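Local coordinates for protein RMD9, mitochondrial (Saccharomyces cerevisiae S288C, PDB 7A9X) that binds a dodecamer motif in the 3'-UTRs of yeast mitochondrial mRNAs and takes part in their processing or stability, at residues 235-240 against 264-269; 182-187 against 216-221. All blocks are in the same frame, centred on the assembly; numbering follows the deposited sequence.

Contact 1. Residues 235-240 against 264-269; sequences QIIQSK and ALSLFG
Leu-267 receives two isoleucines of helix 227-237 on a single methyl: its CD2 lies 3.9 Å from CD1 of Ile-237 and 4.0 Å from CG2 of Ile-236. Both isoleucines cross the leucine side chain at about a right angle, and the contact is wholly van der Waals, with no hydrogen bond between 235-240 and 264-269. The Ile-236 branch that touches is the one anti to the backbone N, while its CG1 arm, anti to the carbonyl carbon (chi1 -69°), leads away from Leu-267. In Ile-237 the longer arm does the work, and here the packing is tightest: its CD1 meets both Leu-267 CD2 and Ser-266, 3.4 Å from OG. Behind this point Leu-267 is buried against Leu-251, Ile-252 and Phe-255 of helix 245-257, and Ile-236 rests on Tyr-248 of the same helix. The solvent side is the margin at Ser-266, which is partly open, and Gln-238 and Lys-240 are exposed. Close by, the Ile-237 carbonyl oxygen accepts a hydrogen bond from NE2 of Gln-270, a polar tie between the two helices beside the apolar one. Closest CA atoms, those of Ile-237 and Leu-267, are 7.1 Å apart. The contact joins helix 227-237 to helix 261-270, in the second and third predicted repeats, consistent with the stacked helical hairpins of a pentatricopeptide repeat (PPR) solenoid.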
loop_
_atom_site.group_PDB
_atom_site.type_symbol
_atom_site.label_atom_id
_atom_site.label_comp_id
_atom_site.label_asym_id
_atom_site.label_seq_id
_atom_site.Cartn_x
_atom_site.Cartn_y
_atom_site.Cartn_z
ATOM N N GLN A 235 -27.884 23.399 -8.861
ATOM C CA GLN A 235 -28.021 23.314 -10.311
ATOM C C GLN A 235 -28.243 21.877 -10.762
ATOM O O GLN A 235 -29.021 21.624 -11.689
ATOM C CB GLN A 235 -26.783 23.899 -10.990
ATOM C CG GLN A 235 -26.430 25.302 -10.544
ATOM C CD GLN A 235 -25.098 25.772 -11.100
ATOM O OE1 GLN A 235 -24.503 25.115 -11.954
ATOM N NE2 GLN A 235 -24.622 26.911 -10.610
ATOM N N ILE A 236 -27.579 20.922 -10.111
ATOM C CA ILE A 236 -27.561 19.549 -10.604
ATOM C C ILE A 236 -28.845 18.813 -10.239
ATOM O O ILE A 236 -29.366 18.025 -11.038
ATOM C CB ILE A 236 -26.309 18.826 -10.072
ATOM C CG1 ILE A 236 -25.049 19.407 -10.720
ATOM C CG2 ILE A 236 -26.397 17.326 -10.306
ATOM C CD1 ILE A 236 -25.153 19.570 -12.222
ATOM N N ILE A 237 -29.383 19.066 -9.043
ATOM C CA ILE A 237 -30.536 18.308 -8.558
ATOM C C ILE A 237 -31.722 18.447 -9.506
ATOM O O ILE A 237 -32.425 17.470 -9.793
ATOM C CB ILE A 237 -30.899 18.751 -7.127
ATOM C CG1 ILE A 237 -29.996 18.046 -6.118
ATOM C CG2 ILE A 237 -32.359 18.463 -6.816
ATOM C CD1 ILE A 237 -30.149 16.541 -6.119
ATOM N N GLN A 238 -31.957 19.652 -10.020
ATOM C CA GLN A 238 -33.122 19.923 -10.852
ATOM C C GLN A 238 -32.786 20.042 -12.333
ATOM O O GLN A 238 -33.635 20.479 -13.115
ATOM C CB GLN A 238 -33.817 21.196 -10.370
ATOM C CG GLN A 238 -34.325 21.112 -8.940
ATOM C CD GLN A 238 -34.778 22.456 -8.406
ATOM O OE1 GLN A 238 -34.166 23.486 -8.686
ATOM N NE2 GLN A 238 -35.861 22.453 -7.635
ATOM N N SER A 239 -31.578 19.657 -12.740
ATOM C CA SER A 239 -31.159 19.819 -14.125
ATOM C C SER A 239 -31.654 18.658 -14.977
ATOM O O SER A 239 -31.507 17.491 -14.602
ATOM C CB SER A 239 -29.635 19.915 -14.212
ATOM O OG SER A 239 -29.208 20.056 -15.555
ATOM N N LYS A 240 -32.240 18.985 -16.126
ATOM C CA LYS A 240 -32.610 17.990 -17.123
ATOM C C LYS A 240 -31.511 17.754 -18.148
ATOM O O LYS A 240 -31.666 16.887 -19.014
ATOM C CB LYS A 240 -33.896 18.408 -17.840
ATOM C CG LYS A 240 -35.127 18.410 -16.954
ATOM C CD LYS A 240 -36.380 18.663 -17.773
ATOM C CE LYS A 240 -37.628 18.593 -16.911
ATOM N NZ LYS A 240 -38.869 18.727 -17.724
ATOM N N ALA A 264 -25.605 14.018 -0.119
ATOM C CA ALA A 264 -24.774 12.968 -0.700
ATOM C C ALA A 264 -25.622 11.803 -1.195
ATOM O O ALA A 264 -25.369 11.259 -2.276
ATOM C CB ALA A 264 -23.746 12.487 0.323
ATOM N N LEU A 265 -26.636 11.409 -0.422
ATOM C CA LEU A 265 -27.498 10.305 -0.834
ATOM C C LEU A 265 -28.441 10.712 -1.959
ATOM O O LEU A 265 -28.801 9.876 -2.796
ATOM C CB LEU A 265 -28.297 9.788 0.360
ATOM C CG LEU A 265 -27.485 9.154 1.486
ATOM C CD1 LEU A 265 -28.341 9.012 2.728
ATOM C CD2 LEU A 265 -26.937 7.801 1.063
ATOM N N SER A 266 -28.854 11.979 -1.994
ATOM C CA SER A 266 -29.737 12.440 -3.062
ATOM C C SER A 266 -29.024 12.422 -4.408
ATOM O O SER A 266 -29.572 11.937 -5.406
ATOM C CB SER A 266 -30.256 13.841 -2.744
ATOM O OG SER A 266 -31.101 14.322 -3.772
ATOM N N LEU A 267 -27.798 12.951 -4.456
ATOM C CA LEU A 267 -27.015 12.885 -5.685
ATOM C C LEU A 267 -26.660 11.448 -6.042
ATOM O O LEU A 267 -26.571 11.109 -7.228
ATOM C CB LEU A 267 -25.746 13.726 -5.546
ATOM C CG LEU A 267 -25.925 15.225 -5.291
ATOM C CD1 LEU A 267 -24.653 15.811 -4.703
ATOM C CD2 LEU A 267 -26.306 15.949 -6.573
ATOM N N PHE A 268 -26.456 10.594 -5.034
ATOM C CA PHE A 268 -26.129 9.196 -5.298
ATOM C C PHE A 268 -27.278 8.486 -6.000
ATOM O O PHE A 268 -27.053 7.672 -6.903
ATOM C CB PHE A 268 -25.768 8.491 -3.991
ATOM C CG PHE A 268 -25.356 7.057 -4.168
ATOM C CD1 PHE A 268 -24.105 6.738 -4.670
ATOM C CD2 PHE A 268 -26.215 6.028 -3.822
ATOM C CE1 PHE A 268 -23.723 5.418 -4.831
ATOM C CE2 PHE A 268 -25.838 4.708 -3.980
ATOM C CZ PHE A 268 -24.591 4.401 -4.485
ATOM N N GLY A 269 -28.516 8.790 -5.606
ATOM C CA GLY A 269 -29.663 8.199 -6.275
ATOM C C GLY A 269 -29.773 8.618 -7.728
ATOM O O GLY A 269 -30.087 7.799 -8.596
#

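Contact 2. Residues 182-187 against 216-221; sequences SFDDDC and LPLLYA
Leu-218 makes a small, buried, mainly apolar contact with Asp-184 and Cys-187 where the start of helix 184-193, in the first predicted repeat, meets helix 209-223 of the second. No hydrogen bond spans the two segments. The two methyls of Leu-218 divide the work: CD1 lies 3.7 Å from CB of Cys-187, while CD2 meets Asp-184, 3.9 Å from OD2 and 4.2 Å from CB. With CG anti to its own carbonyl carbon (chi1 -60°), Leu-218 sets its fork against the first turn of helix 184-193. The Asp-184 side chain crosses it at about a right angle, with OD2 and CB both beside CD2. Lys-179 of helix 168-180 touches Asp-184 and Leu-218 alike, and Phe-178 covers Cys-187. Replacing Leu-218 by an alanine would probably open a gap beside the Cys-187 methylene and leave Asp-184 without its apolar neighbour on helix 209-223. A tight turn leads into this contact: Ser-182, with positive phi, closes a Schellman motif at the end of helix 168-180, and Phe-183 at once takes the N-cap position of the next helix, its carbonyl oxygen accepting the Cys-187 N-H at 3.1 Å. Helix 184-193 thus packs against helix 209-223 across the junction of two predicted repeats, as in the stacked helical hairpins of a PPR solenoid.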
loop_
_atom_site.group_PDB
_atom_site.type_symbol
_atom_site.label_atom_id
_atom_site.label_comp_id
_atom_site.label_asym_id
_atom_site.label_seq_id
_atom_site.Cartn_x
_atom_site.Cartn_y
_atom_site.Cartn_z
ATOM N N SER A 182 -0.097 10.318 -4.463
ATOM C CA SER A 182 -0.094 11.160 -3.262
ATOM C C SER A 182 0.491 12.546 -3.538
ATOM O O SER A 182 1.239 13.096 -2.729
ATOM C CB SER A 182 0.645 10.479 -2.105
ATOM O OG SER A 182 -0.031 9.306 -1.692
ATOM N N PHE A 183 0.140 13.122 -4.687
ATOM C CA PHE A 183 0.591 14.465 -5.030
ATOM C C PHE A 183 -0.598 15.406 -5.158
ATOM O O PHE A 183 -0.764 16.068 -6.187
ATOM C CB PHE A 183 1.402 14.449 -6.327
ATOM C CG PHE A 183 2.680 13.669 -6.233
ATOM C CD1 PHE A 183 3.402 13.635 -5.051
ATOM C CD2 PHE A 183 3.155 12.961 -7.324
ATOM C CE1 PHE A 183 4.579 12.913 -4.961
ATOM C CE2 PHE A 183 4.332 12.237 -7.241
ATOM C CZ PHE A 183 5.045 12.213 -6.059
ATOM N N ASP A 184 -1.423 15.469 -4.107
ATOM C CA ASP A 184 -2.660 16.243 -4.168
ATOM C C ASP A 184 -2.387 17.716 -4.447
ATOM O O ASP A 184 -3.059 18.330 -5.284
ATOM C CB ASP A 184 -3.443 16.084 -2.864
ATOM C CG ASP A 184 -3.620 14.633 -2.465
ATOM O OD1 ASP A 184 -2.842 13.788 -2.953
ATOM O OD2 ASP A 184 -4.537 14.338 -1.669
ATOM N N ASP A 185 -1.402 18.302 -3.758
ATOM C CA ASP A 185 -1.105 19.715 -3.963
ATOM C C ASP A 185 -0.636 19.989 -5.386
ATOM O O ASP A 185 -0.961 21.038 -5.956
ATOM C CB ASP A 185 -0.063 20.188 -2.951
ATOM C CG ASP A 185 -0.583 20.155 -1.525
ATOM O OD1 ASP A 185 -1.779 19.851 -1.333
ATOM O OD2 ASP A 185 0.203 20.435 -0.595
ATOM N N ASP A 186 0.113 19.057 -5.979
ATOM C CA ASP A 186 0.528 19.224 -7.366
ATOM C C ASP A 186 -0.660 19.152 -8.317
ATOM O O ASP A 186 -0.653 19.813 -9.362
ATOM C CB ASP A 186 1.573 18.172 -7.731
ATOM C CG ASP A 186 2.812 18.256 -6.855
ATOM O OD1 ASP A 186 2.705 17.976 -5.641
ATOM O OD2 ASP A 186 3.891 18.601 -7.379
ATOM N N CYS A 187 -1.685 18.368 -7.969
ATOM C CA CYS A 187 -2.887 18.309 -8.796
ATOM C C CYS A 187 -3.579 19.664 -8.865
ATOM O O CYS A 187 -4.087 20.055 -9.922
ATOM C CB CYS A 187 -3.852 17.253 -8.255
ATOM S SG CYS A 187 -3.253 15.556 -8.341
ATOM N N LEU A 216 -13.157 18.545 -7.082
ATOM C CA LEU A 216 -13.951 18.957 -5.926
ATOM C C LEU A 216 -13.465 18.355 -4.612
ATOM O O LEU A 216 -13.310 19.111 -3.640
ATOM C CB LEU A 216 -15.429 18.636 -6.176
ATOM C CG LEU A 216 -16.123 19.408 -7.295
ATOM C CD1 LEU A 216 -17.539 18.899 -7.502
ATOM C CD2 LEU A 216 -16.125 20.898 -6.992
ATOM N N PRO A 217 -13.211 17.043 -4.500
ATOM C CA PRO A 217 -12.709 16.525 -3.214
ATOM C C PRO A 217 -11.379 17.123 -2.793
ATOM O O PRO A 217 -11.142 17.291 -1.589
ATOM C CB PRO A 217 -12.593 15.016 -3.469
ATOM C CG PRO A 217 -13.558 14.747 -4.563
ATOM C CD PRO A 217 -13.480 15.949 -5.448
ATOM N N LEU A 218 -10.500 17.451 -3.742
ATOM C CA LEU A 218 -9.232 18.079 -3.381
ATOM C C LEU A 218 -9.440 19.522 -2.941
ATOM O O LEU A 218 -8.755 20.005 -2.031
ATOM C CB LEU A 218 -8.254 18.016 -4.552
ATOM C CG LEU A 218 -7.879 16.627 -5.069
ATOM C CD1 LEU A 218 -6.780 16.740 -6.112
ATOM C CD2 LEU A 218 -7.451 15.719 -3.929
ATOM N N LEU A 219 -10.379 20.228 -3.576
ATOM C CA LEU A 219 -10.635 21.617 -3.211
ATOM C C LEU A 219 -11.303 21.716 -1.846
ATOM O O LEU A 219 -10.997 22.624 -1.064
ATOM C CB LEU A 219 -11.494 22.294 -4.280
ATOM C CG LEU A 219 -10.871 22.388 -5.674
ATOM C CD1 LEU A 219 -11.770 23.169 -6.619
ATOM C CD2 LEU A 219 -9.489 23.020 -5.600
ATOM N N TYR A 220 -12.221 20.796 -1.540
ATOM C CA TYR A 220 -12.858 20.814 -0.230
ATOM C C TYR A 220 -11.875 20.454 0.875
ATOM O O TYR A 220 -11.995 20.959 1.997
ATOM C CB TYR A 220 -14.053 19.863 -0.197
ATOM C CG TYR A 220 -14.703 19.807 1.164
ATOM C CD1 TYR A 220 -15.541 20.828 1.595
ATOM C CD2 TYR A 220 -14.462 18.746 2.029
ATOM C CE1 TYR A 220 -16.131 20.789 2.844
ATOM C CE2 TYR A 220 -15.048 18.698 3.280
ATOM C CZ TYR A 220 -15.882 19.722 3.680
ATOM O OH TYR A 220 -16.466 19.680 4.923
ATOM N N ALA A 221 -10.908 19.582 0.583
ATOM C CA ALA A 221 -9.878 19.267 1.566
ATOM C C ALA A 221 -9.061 20.503 1.915
ATOM O O ALA A 221 -8.697 20.710 3.079
ATOM C CB ALA A 221 -8.974 18.154 1.037
#

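Along the chain contact 2 comes first and is complete before the first segment of contact 1 begins; both lie in the same run of repeats, on one side of the chain's centre. Their centres are about 23 Å apart and their nearest atoms about 8 Å, without touching. The link between them is the second predicted repeat: helix 209-223 serves contact 2, and helix 227-237, next in the chain, serves contact 1. Thus 182-187 against 216-221 joins the first predicted repeat to the second, and 235-240 against 264-269 the second to the third. The nearest atoms of contact 2 and of contact 1 lie about 6 Å and about 12 Å from the bound RNA, consistent with successive repeat junctions shaping the RNA-binding solenoid.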